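PDB 4WA0: possible adhesin from Caldicellulosiruptor kronotskyensis, which probably mediates attachment of this extremely thermophilic bacterium to cellulose, the chain here being the C-terminal beta-helix domain of a tapirin. Local coordinates for residues Q338-P342 with P343-D347; Q346-E349 with S350-I354. All blocks are in the same frame, centred on the assembly; numbering follows the deposited sequence. Where two conformers were deposited one is given.

Contact 1 (Q338-P342 with P343-D347)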
loop_
_atom_site.group_PDB
_atom_site.type_symbol
_atom_site.label_atom_id
_atom_site.label_comp_id
_atom_site.label_asym_id
_atom_site.label_seq_id
_atom_site.Cartn_x
_atom_site.Cartn_y
_atom_site.Cartn_z
ATOM N N GLN A 338 -13.547 6.350 -5.987
ATOM C CA GLN A 338 -14.957 6.147 -6.312
ATOM C C GLN A 338 -15.033 5.088 -7.373
ATOM O O GLN A 338 -14.291 5.147 -8.353
ATOM C CB GLN A 338 -15.543 7.400 -6.941
ATOM C CG GLN A 338 -15.486 8.642 -6.086
ATOM C CD GLN A 338 -16.502 8.568 -4.935
ATOM O OE1 GLN A 338 -17.321 7.625 -4.841
ATOM N NE2 GLN A 338 -16.413 9.528 -4.039
HETATM N N MSE A 339 -15.953 4.148 -7.208
HETATM C CA MSE A 339 -16.189 3.105 -8.216
HETATM C C MSE A 339 -16.765 3.729 -9.460
HETATM O O MSE A 339 -17.682 4.560 -9.372
HETATM C CB MSE A 339 -17.184 2.059 -7.689
HETATM C CG MSE A 339 -17.571 1.008 -8.712
HETATM SE SE MSE A 339 -16.229 -0.441 -8.770
HETATM C CE MSE A 339 -17.621 -1.843 -8.770
ATOM N N PRO A 340 -16.260 3.332 -10.644
ATOM C CA PRO A 340 -16.943 3.857 -11.848
ATOM C C PRO A 340 -18.373 3.393 -11.935
ATOM O O PRO A 340 -18.721 2.319 -11.383
ATOM C CB PRO A 340 -16.109 3.322 -13.021
ATOM C CG PRO A 340 -14.998 2.554 -12.451
ATOM C CD PRO A 340 -15.162 2.420 -10.983
ATOM N N SER A 341 -19.185 4.182 -12.616
ATOM C CA SER A 341 -20.580 3.836 -12.887
ATOM C C SER A 341 -20.594 2.608 -13.812
ATOM O O SER A 341 -19.629 2.315 -14.501
ATOM C CB SER A 341 -21.295 4.956 -13.568
ATOM O OG SER A 341 -20.699 5.224 -14.821
ATOM N N PRO A 342 -21.756 1.958 -13.940
ATOM C CA PRO A 342 -21.783 0.738 -14.739
ATOM C C PRO A 342 -21.397 0.914 -16.233
ATOM O O PRO A 342 -20.602 0.088 -16.735
ATOM C CB PRO A 342 -23.173 0.158 -14.476
ATOM C CG PRO A 342 -23.534 0.706 -13.116
ATOM C CD PRO A 342 -22.912 2.067 -13.024
ATOM N N PRO A 343 -21.824 2.017 -16.863
ATOM C CA PRO A 343 -21.392 2.189 -18.234
ATOM C C PRO A 343 -19.903 2.402 -18.346
ATOM O O PRO A 343 -19.298 1.949 -19.340
ATOM C CB PRO A 343 -22.134 3.420 -18.696
ATOM C CG PRO A 343 -23.352 3.465 -17.850
ATOM C CD PRO A 343 -22.914 2.953 -16.514
ATOM N N ILE A 344 -19.310 3.120 -17.391
ATOM C CA ILE A 344 -17.869 3.333 -17.472
ATOM C C ILE A 344 -17.104 2.043 -17.137
ATOM O O ILE A 344 -16.119 1.698 -17.817
ATOM C CB ILE A 344 -17.439 4.465 -16.491
ATOM C CG1 ILE A 344 -18.112 5.774 -16.869
ATOM C CG2 ILE A 344 -15.936 4.530 -16.441
ATOM C CD1 ILE A 344 -17.722 6.230 -18.278
ATOM N N GLN A 345 -17.593 1.269 -16.164
ATOM C CA GLN A 345 -17.057 -0.087 -15.925
ATOM C C GLN A 345 -17.077 -0.932 -17.172
ATOM O O GLN A 345 -16.089 -1.582 -17.567
ATOM C CB GLN A 345 -17.883 -0.841 -14.870
ATOM C CG GLN A 345 -17.899 -0.354 -13.416
ATOM C CD GLN A 345 -18.944 -1.059 -12.502
ATOM O OE1 GLN A 345 -19.061 -2.275 -12.488
ATOM N NE2 GLN A 345 -19.710 -0.273 -11.725
ATOM N N GLN A 346 -18.203 -0.924 -17.874
ATOM C CA GLN A 346 -18.324 -1.742 -19.056
ATOM C C GLN A 346 -17.324 -1.264 -20.152
ATOM O O GLN A 346 -16.691 -2.059 -20.859
ATOM C CB GLN A 346 -19.746 -1.670 -19.578
ATOM C CG GLN A 346 -19.999 -2.499 -20.807
ATOM C CD GLN A 346 -19.714 -3.970 -20.504
ATOM O OE1 GLN A 346 -20.408 -4.593 -19.689
ATOM N NE2 GLN A 346 -18.614 -4.510 -21.088
ATOM N N ASP A 347 -17.181 0.043 -20.292
ATOM C CA ASP A 347 -16.301 0.638 -21.333
ATOM C C ASP A 347 -14.863 0.218 -21.084
ATOM O O ASP A 347 -14.119 -0.118 -22.013
ATOM C CB ASP A 347 -16.362 2.157 -21.288
ATOM C CG ASP A 347 -15.622 2.810 -22.457
ATOM O OD1 ASP A 347 -16.128 2.699 -23.577
ATOM O OD2 ASP A 347 -14.636 3.504 -22.242
#
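The flat amide of Q345 lies between M339 and P342. Over one face comes the end of selenomethionine M339, its chain crossing the glutamine at about a right angle with CE 3.9 Å from Q345 NE2; because M339 was modelled in two conformers, this cover is provisional. Toward the other face stands the P342 ring, its CG near the amide nitrogen. At the NE2 end the amide donates to the backbone: Q345 NE2 to P340 O is 2.8 Å, moderately bent at 154°, with the oxygen slightly out of the amide plane. The reach depends on the Q345 chain, whose CG sits beside the backbone N (chi1 -66°) and which then runs extended, back over the start of helix 342-352.

P340 meets the helix through its CB, which packs on the methyl CG2 of I344 at 3.6 Å, while both residues also lie against Q258 of strand 258-263. S341 holds the N-cap position. Its OG is hydrogen-bonded to D251 and comes within 3.3 Å of I344 CG1, whereas its carbonyl O accepts a nearly straight bond from Q345 N at 2.8 Å. Q346 N to P342 O, also 2.8 Å, continues the first turn.

The rings of P342 and P343 lie side by side, with P342 CB pressed against P343 CD at 3.5 Å, closer than usual for two carbons, as adjoining prolines impose. Prolines suit these first two helical positions, since a helix needs no N-H donors there. The chemistry is that of a helix start stiffened by prolines, with the nearby D251 carboxylate expected to interact favourably with its positive end.

Contact 2 (Q346-E349 with S350-I354)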
loop_
_atom_site.group_PDB
_atom_site.type_symbol
_atom_site.label_atom_id
_atom_site.label_comp_id
_atom_site.label_asym_id
_atom_site.label_seq_id
_atom_site.Cartn_x
_atom_site.Cartn_y
_atom_site.Cartn_z
ATOM N N GLN A 346 -18.203 -0.924 -17.874
ATOM C CA GLN A 346 -18.324 -1.742 -19.056
ATOM C C GLN A 346 -17.324 -1.264 -20.152
ATOM O O GLN A 346 -16.691 -2.059 -20.859
ATOM C CB GLN A 346 -19.746 -1.670 -19.578
ATOM C CG GLN A 346 -19.999 -2.499 -20.807
ATOM C CD GLN A 346 -19.714 -3.970 -20.504
ATOM O OE1 GLN A 346 -20.408 -4.593 -19.689
ATOM N NE2 GLN A 346 -18.614 -4.510 -21.088
ATOM N N ASP A 347 -17.181 0.043 -20.292
ATOM C CA ASP A 347 -16.301 0.638 -21.333
ATOM C C ASP A 347 -14.863 0.218 -21.084
ATOM O O ASP A 347 -14.119 -0.118 -22.013
ATOM C CB ASP A 347 -16.362 2.157 -21.288
ATOM C CG ASP A 347 -15.622 2.810 -22.457
ATOM O OD1 ASP A 347 -16.128 2.699 -23.577
ATOM O OD2 ASP A 347 -14.636 3.504 -22.242
ATOM N N ILE A 348 -14.476 0.274 -19.837
ATOM C CA ILE A 348 -13.105 -0.067 -19.430
ATOM C C ILE A 348 -12.899 -1.548 -19.632
ATOM O O ILE A 348 -11.914 -1.945 -20.260
ATOM C CB ILE A 348 -12.864 0.270 -17.956
ATOM C CG1 ILE A 348 -12.868 1.795 -17.703
ATOM C CG2 ILE A 348 -11.537 -0.344 -17.487
ATOM C CD1 ILE A 348 -12.990 2.198 -16.259
ATOM N N GLU A 349 -13.842 -2.374 -19.128
ATOM C CA GLU A 349 -13.803 -3.836 -19.386
ATOM C C GLU A 349 -13.649 -4.175 -20.828
ATOM O O GLU A 349 -12.873 -5.070 -21.175
ATOM C CB GLU A 349 -15.041 -4.556 -18.759
ATOM C CG GLU A 349 -14.891 -4.633 -17.235
ATOM C CD GLU A 349 -16.176 -4.714 -16.404
ATOM O OE1 GLU A 349 -17.295 -4.789 -16.935
ATOM O OE2 GLU A 349 -16.044 -4.671 -15.141
ATOM N N SER A 350 -14.341 -3.458 -21.705
ATOM C CA SER A 350 -14.333 -3.770 -23.117
ATOM C C SER A 350 -12.998 -3.428 -23.738
ATOM O O SER A 350 -12.464 -4.185 -24.557
ATOM C CB SER A 350 -15.433 -3.032 -23.865
ATOM O OG SER A 350 -16.699 -3.514 -23.414
ATOM N N ASN A 351 -12.471 -2.277 -23.365
ATOM C CA ASN A 351 -11.224 -1.789 -23.962
ATOM C C ASN A 351 -9.975 -2.496 -23.440
ATOM O O ASN A 351 -8.930 -2.435 -24.073
ATOM C CB ASN A 351 -11.066 -0.300 -23.689
ATOM C CG ASN A 351 -11.938 0.542 -24.580
ATOM O OD1 ASN A 351 -12.039 0.315 -25.754
ATOM N ND2 ASN A 351 -12.587 1.545 -24.004
ATOM N N THR A 352 -10.063 -3.097 -22.266
ATOM C CA THR A 352 -8.921 -3.812 -21.691
ATOM C C THR A 352 -9.029 -5.328 -21.683
ATOM O O THR A 352 -7.996 -6.020 -21.718
ATOM C CB THR A 352 -8.704 -3.357 -20.264
ATOM O OG1 THR A 352 -9.803 -3.798 -19.448
ATOM C CG2 THR A 352 -8.542 -1.810 -20.245
ATOM N N GLY A 353 -10.260 -5.841 -21.568
ATOM C CA GLY A 353 -10.515 -7.240 -21.563
ATOM C C GLY A 353 -10.247 -7.932 -20.259
ATOM O O GLY A 353 -10.349 -9.173 -20.199
ATOM N N ILE A 354 -9.972 -7.201 -19.176
ATOM C CA ILE A 354 -9.695 -7.900 -17.917
ATOM C C ILE A 354 -10.979 -8.561 -17.446
ATOM O O ILE A 354 -12.030 -7.932 -17.459
ATOM C CB ILE A 354 -9.045 -7.066 -16.789
ATOM C CG1 ILE A 354 -7.801 -6.362 -17.376
ATOM C CG2 ILE A 354 -8.715 -7.990 -15.575
ATOM C CD1 ILE A 354 -6.845 -5.722 -16.396
HETATM O O HOH W 1 -13.997 3.195 -25.640
#
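I348 O takes two bonds from one residue, T352, whose backbone N and hydroxyl OG1 both turn to it. T352 N arrives nearly end-on to the carbonyl, 3.0 Å from I348 O, whereas T352 OG1, 2.9 Å from I348 O, comes from above the carbonyl plane. With chi1 at 68°, OG1 lies between the backbone N and the carbonyl carbon of T352, which turns it back along the helix. T352 OG1 also weakly accepts from I354 N, so a threonine here serves as donor and acceptor in the last turn.

Two residues earlier, Q346 O receives S350 N at 2.9 Å; S350 OG is equally close to it, though that proton has another acceptor within reach. N351 N is likewise satisfied by D347 O.

D347 and N351 meet through their polar ends, with carboxylate and amide planes nearly perpendicular (88° apart). A water joins them, giving a proton to D347 OD1 at 3.0 Å and accepting one from N351 ND2 at 2.7 Å. N351 ND2 is also hydrogen-bonded to Y262 OH, which in turn bonds D347 OD2, and T249 OG1 is a further partner of that carboxylate oxygen. An acid and an amide suit these positions because one supplies acceptors and the other donors, a turn apart.

Beyond T352 the helix ends: G353 N still reaches E349 O at 2.8 Å, but its phi of 79° leaves the right-handed helix, a conformation that glycine adopts easily. The carbonyls of Q346 to E349 are therefore each met by donors of the following turn, I348 O by two, while the D347-N351 pair ties the helix flank to strands 247-251 and 258-263.

How the contacts relate
Contact 1 and contact 2 follow one another along the chain, with centres 10 Å apart on the same side of the domain. They share Q346 and D347: contact 1 covers the entry from strand 333-337 into helix 342-352 and its first turns, and contact 2 takes the helix to its end and exit. The helix thus follows the last strand of the solenoid and, near one end of the beta-helix, packs alongside strand 258-263 and the edge strand 247-251 before the C-terminal tail leaves. The magnesium site lies nearby, its ion about 12 Å from the side chain of D347, but neither contact supplies a ligand.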